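Local coordinates for protein putative angiotensinogen (Lampetra fluviatilis, PDB 5INW) that binds heparin and, as a member of the serpin family, inhibits thrombin by a template mechanism that heparin promotes, at residues A[112-116]-A[410-414]; A[117-121]-A[132-136]; A[175-179]-A[238-243]; A[371-375]-A[389-393]. The protein carries 1 engineered substitution. All blocks are in the same frame, centred on the assembly; numbering follows the deposited sequence.

Contact 1. Residues A[112-116]-A[410-414]; sequences SIASA and AETVV
Two first torsions bring Ser112 and Thr412 together: the hydroxyl of Ser112 swings opposite its own backbone N (chi1 -175°), while that of Thr412 stays beside its N (chi1 -50°), with CG2 turned to Ala116 CB. The result is a separation of 2.6 Å between Ser112 OG and Thr412 OG1. That distance suits a hydrogen bond, but which hydroxyl donates is left open, and Thr412 OG1 is also hydrogen-bonded to His395 ND1. Ser112 OG is bonded in turn to OD1 of Asn244, and the backbone of Thr412 pairs with that same residue. Both buried hydroxyls therefore have partners on neighbouring strands. Ile113 comes across Thr412 at about a right angle, its CG1 3.7 Å from Thr412 OG1. One helical turn after Ser112, Ala116 CB rests against two methyls, 3.6 Å from Thr412 CG2 and 3.8 Å from Val414 CG2. At the other end Ser112 CB lies 4.3 Å from Ala410 CB, and Ala410 also packs on Phe26 of the C-terminal peptide chain. The alternation is that of a strand: Ala410, Thr412 and Val414 direct CB to the helix, while Glu411 and Val413 turn theirs away. The helix runs at 26° to the strand, with the segment axes 7.9 Å apart at closest. Strand 405-417 is hydrogen-bonded between 238-251 and 389-401, as expected of a cleaved serpin reactive loop inserted as the extra strand of sheet A. Ser112 at the start of helix B, with Asn244 and His395 on the flanking strands, makes the polar cluster of the serpin shutter region.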
# COMPACT_ATOMS: atom_id res chain seq x y z
N SER A 112 -0.81 4.53 -1.84
CA SER A 112 -0.69 4.49 -3.28
C SER A 112 -2.07 4.48 -3.89
O SER A 112 -2.35 5.25 -4.82
CB SER A 112 0.07 3.25 -3.76
OG SER A 112 0.29 3.31 -5.17
N ILE A 113 -2.93 3.63 -3.35
CA ILE A 113 -4.25 3.52 -3.89
C ILE A 113 -5.07 4.80 -3.63
O ILE A 113 -5.82 5.25 -4.50
CB ILE A 113 -4.97 2.27 -3.38
CG1 ILE A 113 -4.22 1.03 -3.83
CG2 ILE A 113 -6.40 2.20 -3.97
CD1 ILE A 113 -4.73 -0.28 -3.22
N ALA A 114 -4.92 5.38 -2.45
CA ALA A 114 -5.63 6.64 -2.13
C ALA A 114 -5.17 7.81 -3.02
O ALA A 114 -5.98 8.67 -3.38
CB ALA A 114 -5.47 7.00 -0.67
N SER A 115 -3.87 7.83 -3.34
CA SER A 115 -3.36 8.85 -4.20
C SER A 115 -3.93 8.74 -5.59
O SER A 115 -4.30 9.76 -6.18
CB SER A 115 -1.86 8.78 -4.29
OG SER A 115 -1.36 9.01 -3.03
N ALA A 116 -3.96 7.53 -6.13
CA ALA A 116 -4.48 7.37 -7.46
C ALA A 116 -5.96 7.75 -7.50
O ALA A 116 -6.40 8.45 -8.40
CB ALA A 116 -4.23 5.97 -7.98
N ALA A 410 5.18 -0.25 -4.16
CA ALA A 410 3.82 -0.41 -4.69
C ALA A 410 3.61 0.48 -5.89
O ALA A 410 4.28 1.48 -6.03
CB ALA A 410 2.78 -0.08 -3.63
N GLU A 411 2.64 0.12 -6.71
CA GLU A 411 2.33 0.79 -7.98
C GLU A 411 0.83 0.66 -8.19
O GLU A 411 0.33 -0.46 -8.23
CB GLU A 411 2.93 -0.03 -9.08
CG GLU A 411 4.41 -0.34 -8.97
CD GLU A 411 4.92 -1.18 -10.13
OE1 GLU A 411 4.13 -1.94 -10.76
OE2 GLU A 411 6.13 -1.08 -10.41
N THR A 412 0.13 1.79 -8.30
CA THR A 412 -1.26 1.79 -8.69
C THR A 412 -1.39 2.48 -10.03
O THR A 412 -0.87 3.57 -10.22
CB THR A 412 -2.05 2.56 -7.69
OG1 THR A 412 -1.69 2.07 -6.39
CG2 THR A 412 -3.54 2.44 -7.94
N VAL A 413 -2.11 1.84 -10.94
CA VAL A 413 -2.34 2.32 -12.27
C VAL A 413 -3.85 2.40 -12.51
O VAL A 413 -4.55 1.43 -12.27
CB VAL A 413 -1.67 1.40 -13.31
CG1 VAL A 413 -1.93 1.88 -14.73
CG2 VAL A 413 -0.20 1.38 -13.09
N VAL A 414 -4.33 3.52 -13.08
CA VAL A 414 -5.73 3.73 -13.41
C VAL A 414 -5.83 4.05 -14.88
O VAL A 414 -5.09 4.87 -15.36
CB VAL A 414 -6.32 4.91 -12.63
CG1 VAL A 414 -7.82 5.00 -12.86
CG2 VAL A 414 -6.05 4.75 -11.13

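Contact 2. Residues A[117-121]-A[132-136]; sequences LGVVT and LDTAL
The flat group at the heart of this contact is the carbonyl of Leu117, whose O lies 4.3 Å from Leu136 CD1 across the interface. Two donors of Thr121 reach that oxygen from opposite faces of its plane: the backbone N in the ordinary helical bond, and OG1 at 2.6 Å, tilted 33° from the plane. The other flat group, the Asp133 carboxylate, turns one oxygen to the partner helix, and its OD1 stands 3.6 Å from Thr121 CG2. Asp133 also has a long, weak ion pair with Arg129 on its own helix. With chi1 near -57°, Thr121 OG1 sits beside its backbone N, within range of Leu117 O, and CG2 is released toward Asp133. The leucines then close round the hydroxyl: Leu136 CD1 approaches OG1 of Thr121 to 3.5 Å and Leu132 CB approaches it to 3.7 Å, both side chains sliding past the threonine in the opposite direction. Further along, Leu132 CD1 meets Val120 CG1 at 3.8 Å, the two side chains crossing at about a right angle. Leu136 CD1 also lies over the backbone of Gly118, 4.2 Å from its CA. The two helices, B and C of the serpin fold, run roughly antiparallel at 147°. Met372 extends the apolar layer, touching both Leu117 and Leu132, and Met369 of helix 361-369 adds to it at Leu132. Because the Thr121 hydroxyl bonds within its own helix, a buried polar atom can face leucine methyls, and the pairing of the two segments rests on van der Waals contact.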
# COMPACT_ATOMS: atom_id res chain seq x y z
N LEU A 117 -6.71 7.35 -6.48
CA LEU A 117 -8.15 7.70 -6.42
C LEU A 117 -8.43 9.16 -6.10
O LEU A 117 -9.49 9.67 -6.45
CB LEU A 117 -8.83 6.85 -5.37
CG LEU A 117 -8.78 5.34 -5.57
CD1 LEU A 117 -9.36 4.70 -4.32
CD2 LEU A 117 -9.56 4.89 -6.78
N GLY A 118 -7.51 9.83 -5.41
CA GLY A 118 -7.59 11.28 -5.21
C GLY A 118 -7.55 11.99 -6.54
O GLY A 118 -8.29 12.92 -6.78
N VAL A 119 -6.71 11.52 -7.45
CA VAL A 119 -6.61 12.14 -8.76
C VAL A 119 -7.96 11.98 -9.51
O VAL A 119 -8.50 12.90 -10.06
CB VAL A 119 -5.45 11.53 -9.59
CG1 VAL A 119 -5.45 12.12 -10.99
CG2 VAL A 119 -4.08 11.79 -8.93
N VAL A 120 -8.51 10.78 -9.48
CA VAL A 120 -9.80 10.50 -10.09
C VAL A 120 -10.89 11.35 -9.43
O VAL A 120 -11.82 11.83 -10.09
CB VAL A 120 -10.15 8.96 -10.02
CG1 VAL A 120 -11.57 8.65 -10.52
CG2 VAL A 120 -9.17 8.13 -10.84
N THR A 121 -10.78 11.51 -8.11
CA THR A 121 -11.78 12.32 -7.39
C THR A 121 -11.78 13.76 -7.88
O THR A 121 -12.82 14.34 -8.08
CB THR A 121 -11.51 12.26 -5.87
OG1 THR A 121 -11.53 10.88 -5.45
CG2 THR A 121 -12.53 13.06 -5.12
N LEU A 132 -16.93 8.46 -4.16
CA LEU A 132 -15.48 8.60 -3.97
C LEU A 132 -15.06 9.42 -2.74
O LEU A 132 -14.12 9.01 -2.03
CB LEU A 132 -14.82 9.18 -5.24
CG LEU A 132 -14.38 8.16 -6.31
CD1 LEU A 132 -13.95 8.85 -7.58
CD2 LEU A 132 -13.22 7.32 -5.83
N ASP A 133 -15.73 10.57 -2.50
CA ASP A 133 -15.56 11.36 -1.26
C ASP A 133 -15.91 10.53 -0.04
O ASP A 133 -15.17 10.52 0.93
CB ASP A 133 -16.48 12.59 -1.21
CG ASP A 133 -16.15 13.67 -2.26
OD1 ASP A 133 -14.99 13.83 -2.65
OD2 ASP A 133 -17.08 14.40 -2.67
N THR A 134 -17.04 9.81 -0.08
CA THR A 134 -17.41 8.99 1.09
C THR A 134 -16.33 7.90 1.33
O THR A 134 -15.84 7.76 2.44
CB THR A 134 -18.89 8.52 1.11
OG1 THR A 134 -19.18 7.78 -0.07
CG2 THR A 134 -19.81 9.73 1.19
N ALA A 135 -15.86 7.21 0.31
CA ALA A 135 -14.81 6.26 0.56
C ALA A 135 -13.53 6.90 1.16
O ALA A 135 -12.94 6.35 2.10
CB ALA A 135 -14.52 5.46 -0.69
N LEU A 136 -13.08 8.03 0.64
CA LEU A 136 -11.81 8.63 1.10
C LEU A 136 -11.86 9.49 2.39
O LEU A 136 -10.81 9.95 2.85
CB LEU A 136 -11.21 9.53 0.01
CG LEU A 136 -10.85 8.98 -1.38
CD1 LEU A 136 -10.32 10.10 -2.27
CD2 LEU A 136 -9.84 7.86 -1.29

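Contact 3. Residues A[175-179]-A[238-243]; sequences VVFSK and TSLVIV
Lys179 N donates to Ser239 O at 2.8 Å, with an N-H...O angle of 157°, just beyond the last regular pair of an antiparallel ladder, where the Ser239-Leu240 bulge begins. Four more backbone bonds follow. Val175 and Val243 exchange a pair, as do Phe177 and Val241, the latter at 2.9 Å from Phe177 N to Val241 O and 3.0 Å from Val241 N to Phe177 O. The second of these reaches its carbonyl tilted 29° from the plane; the same Phe177 O receives a CA-H...O contact from Leu240 CA at 3.3 Å. Between these rungs lie the non-hydrogen-bonded pairs Val176 with Ile242 and Ser178 with Leu240. Their face of the sheet is largely apolar, apart from Ser178, with Val176 CG1 3.9 Å from Leu240 CD2, and Val119 of helix 110-122 covers Val176 and Ile242. On the other face Phe177 keeps CG beside its backbone N (chi1 -58°), which lays the ring alongside Val175 and Val243: Val175 CG1 sits toward the rim of one side, 3.5 Å above the ring plane, while Val243 CG2 comes to the ring edge, 4.3 Å from Phe177 CE2. Met215 of helix 208-221 packs there. The classic bulge faces Ile416 of the inserted strand, and Ser239 OG bonds to Gln386. Backbone bonding thus fixes the register of these two sheet A strands, while largely aliphatic and aromatic side chains allow helices to pack against both faces.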
# COMPACT_ATOMS: atom_id res chain seq x y z
N VAL A 175 1.97 10.44 -11.39
CA VAL A 175 2.17 10.81 -12.79
C VAL A 175 0.87 10.62 -13.51
O VAL A 175 0.16 9.65 -13.24
CB VAL A 175 3.26 9.98 -13.47
CG1 VAL A 175 3.49 10.47 -14.89
CG2 VAL A 175 4.58 10.13 -12.70
N VAL A 176 0.52 11.59 -14.36
CA VAL A 176 -0.71 11.54 -15.10
C VAL A 176 -0.43 11.74 -16.58
O VAL A 176 0.04 12.80 -17.05
CB VAL A 176 -1.73 12.59 -14.61
CG1 VAL A 176 -2.98 12.59 -15.48
CG2 VAL A 176 -2.09 12.35 -13.12
N PHE A 177 -0.75 10.71 -17.34
CA PHE A 177 -0.65 10.80 -18.80
C PHE A 177 -2.02 11.10 -19.40
O PHE A 177 -3.03 10.56 -18.95
CB PHE A 177 -0.09 9.48 -19.35
CG PHE A 177 1.23 9.11 -18.79
CD1 PHE A 177 2.38 9.74 -19.24
CD2 PHE A 177 1.33 8.11 -17.78
CE1 PHE A 177 3.63 9.39 -18.76
CE2 PHE A 177 2.60 7.75 -17.27
CZ PHE A 177 3.76 8.41 -17.76
N SER A 178 -2.04 11.87 -20.46
CA SER A 178 -3.28 12.25 -21.13
C SER A 178 -3.19 12.09 -22.65
O SER A 178 -2.12 12.31 -23.25
CB SER A 178 -3.63 13.70 -20.73
OG SER A 178 -4.64 14.24 -21.55
N LYS A 179 -4.32 11.74 -23.27
CA LYS A 179 -4.42 11.66 -24.77
C LYS A 179 -4.01 12.97 -25.44
O LYS A 179 -4.36 14.06 -24.97
CB LYS A 179 -5.82 11.31 -25.23
CG LYS A 179 -5.93 10.79 -26.65
CD LYS A 179 -7.39 10.49 -26.98
CE LYS A 179 -7.56 9.42 -28.05
NZ LYS A 179 -7.22 9.90 -29.42
N THR A 238 -7.77 4.69 -25.03
CA THR A 238 -7.36 5.25 -23.79
C THR A 238 -7.19 6.72 -23.92
O THR A 238 -6.53 7.24 -24.87
CB THR A 238 -6.07 4.62 -23.29
OG1 THR A 238 -6.33 3.23 -23.07
CG2 THR A 238 -5.61 5.26 -21.95
N SER A 239 -7.74 7.37 -22.92
CA SER A 239 -7.79 8.80 -22.84
C SER A 239 -6.96 9.38 -21.71
O SER A 239 -6.37 10.45 -21.90
CB SER A 239 -9.25 9.23 -22.75
OG SER A 239 -9.74 9.41 -24.07
N LEU A 240 -6.87 8.69 -20.57
CA LEU A 240 -5.83 9.01 -19.56
C LEU A 240 -5.37 7.77 -18.83
O LEU A 240 -6.10 6.78 -18.78
CB LEU A 240 -6.34 9.95 -18.49
CG LEU A 240 -6.61 11.39 -18.87
CD1 LEU A 240 -8.08 11.52 -19.27
CD2 LEU A 240 -6.24 12.31 -17.69
N VAL A 241 -4.18 7.88 -18.24
CA VAL A 241 -3.63 6.88 -17.34
C VAL A 241 -3.05 7.60 -16.14
O VAL A 241 -2.20 8.44 -16.33
CB VAL A 241 -2.52 6.07 -18.02
CG1 VAL A 241 -1.95 5.03 -17.07
CG2 VAL A 241 -3.10 5.39 -19.22
N ILE A 242 -3.46 7.24 -14.93
CA ILE A 242 -2.99 7.85 -13.69
C ILE A 242 -2.13 6.83 -13.01
O ILE A 242 -2.47 5.70 -13.00
CB ILE A 242 -4.18 8.17 -12.76
CG1 ILE A 242 -5.01 9.31 -13.36
CG2 ILE A 242 -3.74 8.57 -11.36
CD1 ILE A 242 -6.42 9.38 -12.82
N VAL A 243 -1.03 7.26 -12.43
CA VAL A 243 -0.04 6.35 -11.83
C VAL A 243 0.40 6.90 -10.49
O VAL A 243 0.77 8.06 -10.38
CB VAL A 243 1.22 6.25 -12.71
CG1 VAL A 243 2.37 5.61 -11.96
CG2 VAL A 243 0.89 5.52 -14.00

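Contact 4. Residues A[371-375]-A[389-393]; sequences SMFSY and HVDKI
Val390 N donates to Met372 O at 2.8 Å, a nearly straight bond (159°) that ties the loop to the start of strand 389-401. Around it, Val390 is held between two side chains: Met372 CB lies 3.9 Å from CG2 of Val390, and Phe373 CE1 lies 3.7 Å from its CG1. The Phe373 ring also brings its edge to the strand backbone, CD1 standing 3.4 Å from Val390 O. Met372, turned back between its N and carbonyl carbon (chi1 67°) and extended beyond, reaches Ile393 with its methyl, 3.9 Å from CE to CD1. Met372 CG meanwhile covers the rim of one Phe373 face. Tyr375, poorly ordered, leans obliquely over the His389 ring, planes 41° apart. In the next shell, Ser374 N bonds to Ser371 O, closing the 3-10 turn. Within the strand, a classic bulge at Asp391 and Lys392 faces Gly415 of the inserted reactive loop. One backbone bond crosses between the segments, and Ser371's bonds to Glu131, Ser127 and Thr128 of helix 126-136 also hold the loop; apolar contacts of Met372 and Phe373 with Val390 and Ile393 make one half of the interface, and His389 against Ser374 and Tyr375 the other, less certain at Tyr375.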
# COMPACT_ATOMS: atom_id res chain seq x y z
N SER A 371 -19.56 3.39 -9.14
CA SER A 371 -20.05 4.34 -10.15
C SER A 371 -19.03 4.67 -11.23
O SER A 371 -19.31 4.53 -12.37
CB SER A 371 -20.55 5.63 -9.47
OG SER A 371 -20.90 6.63 -10.38
N MET A 372 -17.84 5.07 -10.81
CA MET A 372 -16.74 5.48 -11.73
C MET A 372 -16.34 4.47 -12.83
O MET A 372 -15.64 4.89 -13.75
CB MET A 372 -15.50 5.78 -10.91
CG MET A 372 -14.87 4.57 -10.21
SD MET A 372 -13.61 5.16 -9.06
CE MET A 372 -12.91 3.63 -8.49
N PHE A 373 -16.72 3.18 -12.69
CA PHE A 373 -16.52 2.17 -13.74
C PHE A 373 -17.67 2.03 -14.74
O PHE A 373 -17.48 1.35 -15.76
CB PHE A 373 -16.30 0.77 -13.14
CG PHE A 373 -15.20 0.68 -12.12
CD1 PHE A 373 -13.88 0.64 -12.51
CD2 PHE A 373 -15.49 0.56 -10.77
CE1 PHE A 373 -12.87 0.51 -11.57
CE2 PHE A 373 -14.48 0.46 -9.82
CZ PHE A 373 -13.16 0.43 -10.22
N SER A 374 -18.89 2.50 -14.41
CA SER A 374 -20.01 2.56 -15.34
C SER A 374 -19.73 3.35 -16.58
O SER A 374 -18.92 4.29 -16.58
CB SER A 374 -21.20 3.32 -14.76
OG SER A 374 -21.93 2.58 -13.87
N TYR A 375 -20.53 3.07 -17.60
CA TYR A 375 -20.56 3.89 -18.81
C TYR A 375 -21.38 5.18 -18.47
O TYR A 375 -21.16 6.23 -19.07
CB TYR A 375 -20.98 3.01 -20.03
CG TYR A 375 -19.90 1.90 -20.27
CD1 TYR A 375 -18.97 1.99 -21.31
CD2 TYR A 375 -19.76 0.81 -19.35
CE1 TYR A 375 -17.97 1.01 -21.45
CE2 TYR A 375 -18.77 -0.15 -19.48
CZ TYR A 375 -17.87 -0.06 -20.53
OH TYR A 375 -16.88 -1.02 -20.64
N HIS A 389 -14.80 7.27 -18.24
CA HIS A 389 -15.01 6.38 -17.12
C HIS A 389 -13.69 5.69 -16.83
O HIS A 389 -12.81 5.62 -17.70
CB HIS A 389 -16.13 5.34 -17.43
CG HIS A 389 -15.82 4.41 -18.58
ND1 HIS A 389 -15.48 3.09 -18.40
CD2 HIS A 389 -15.80 4.62 -19.92
CE1 HIS A 389 -15.28 2.52 -19.57
NE2 HIS A 389 -15.44 3.43 -20.51
N VAL A 390 -13.60 5.11 -15.63
CA VAL A 390 -12.47 4.25 -15.27
C VAL A 390 -12.65 2.88 -15.92
O VAL A 390 -13.54 2.13 -15.56
CB VAL A 390 -12.35 4.04 -13.74
CG1 VAL A 390 -11.16 3.17 -13.41
CG2 VAL A 390 -12.25 5.37 -13.01
N ASP A 391 -11.74 2.53 -16.82
CA ASP A 391 -11.71 1.20 -17.42
C ASP A 391 -11.18 0.16 -16.49
O ASP A 391 -11.74 -0.86 -16.38
CB ASP A 391 -10.81 1.21 -18.63
CG ASP A 391 -10.92 -0.05 -19.42
OD1 ASP A 391 -12.05 -0.55 -19.61
OD2 ASP A 391 -9.88 -0.53 -19.90
N LYS A 392 -10.08 0.47 -15.81
CA LYS A 392 -9.24 -0.49 -15.15
C LYS A 392 -8.39 0.15 -14.04
O LYS A 392 -7.81 1.25 -14.24
CB LYS A 392 -8.32 -1.12 -16.21
CG LYS A 392 -7.36 -2.17 -15.65
CD LYS A 392 -7.01 -3.28 -16.64
CE LYS A 392 -7.04 -4.66 -15.99
NZ LYS A 392 -7.22 -5.77 -16.99
N ILE A 393 -8.25 -0.57 -12.93
CA ILE A 393 -7.33 -0.22 -11.84
C ILE A 393 -6.53 -1.40 -11.31
O ILE A 393 -7.09 -2.32 -10.75
CB ILE A 393 -8.09 0.33 -10.63
CG1 ILE A 393 -8.85 1.58 -11.01
CG2 ILE A 393 -7.13 0.67 -9.51
CD1 ILE A 393 -9.52 2.26 -9.82

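In the fold
Contacts 1 and 2 lie end to end on helix 110-122, centres about 12 Å apart. Contacts 1, 3 and 4 all reach the large sheet: strand 405-417 of contact 1 runs between 238-251 of contact 3 and 389-401 of contact 4. Contact 1 closes a loop of 293 residues within which contacts 2, 3 and 4 follow in series. Contacts 3 and 4 do not touch, their centres about 14 Å apart, yet contact 1 meets both, chiefly through Val414. Contact 2 joins them from the helical side, Val120 against Ile242 and Leu117 against Ile393. The cleaved loop thus completes the sheet over helix B, as in other cleaved serpins.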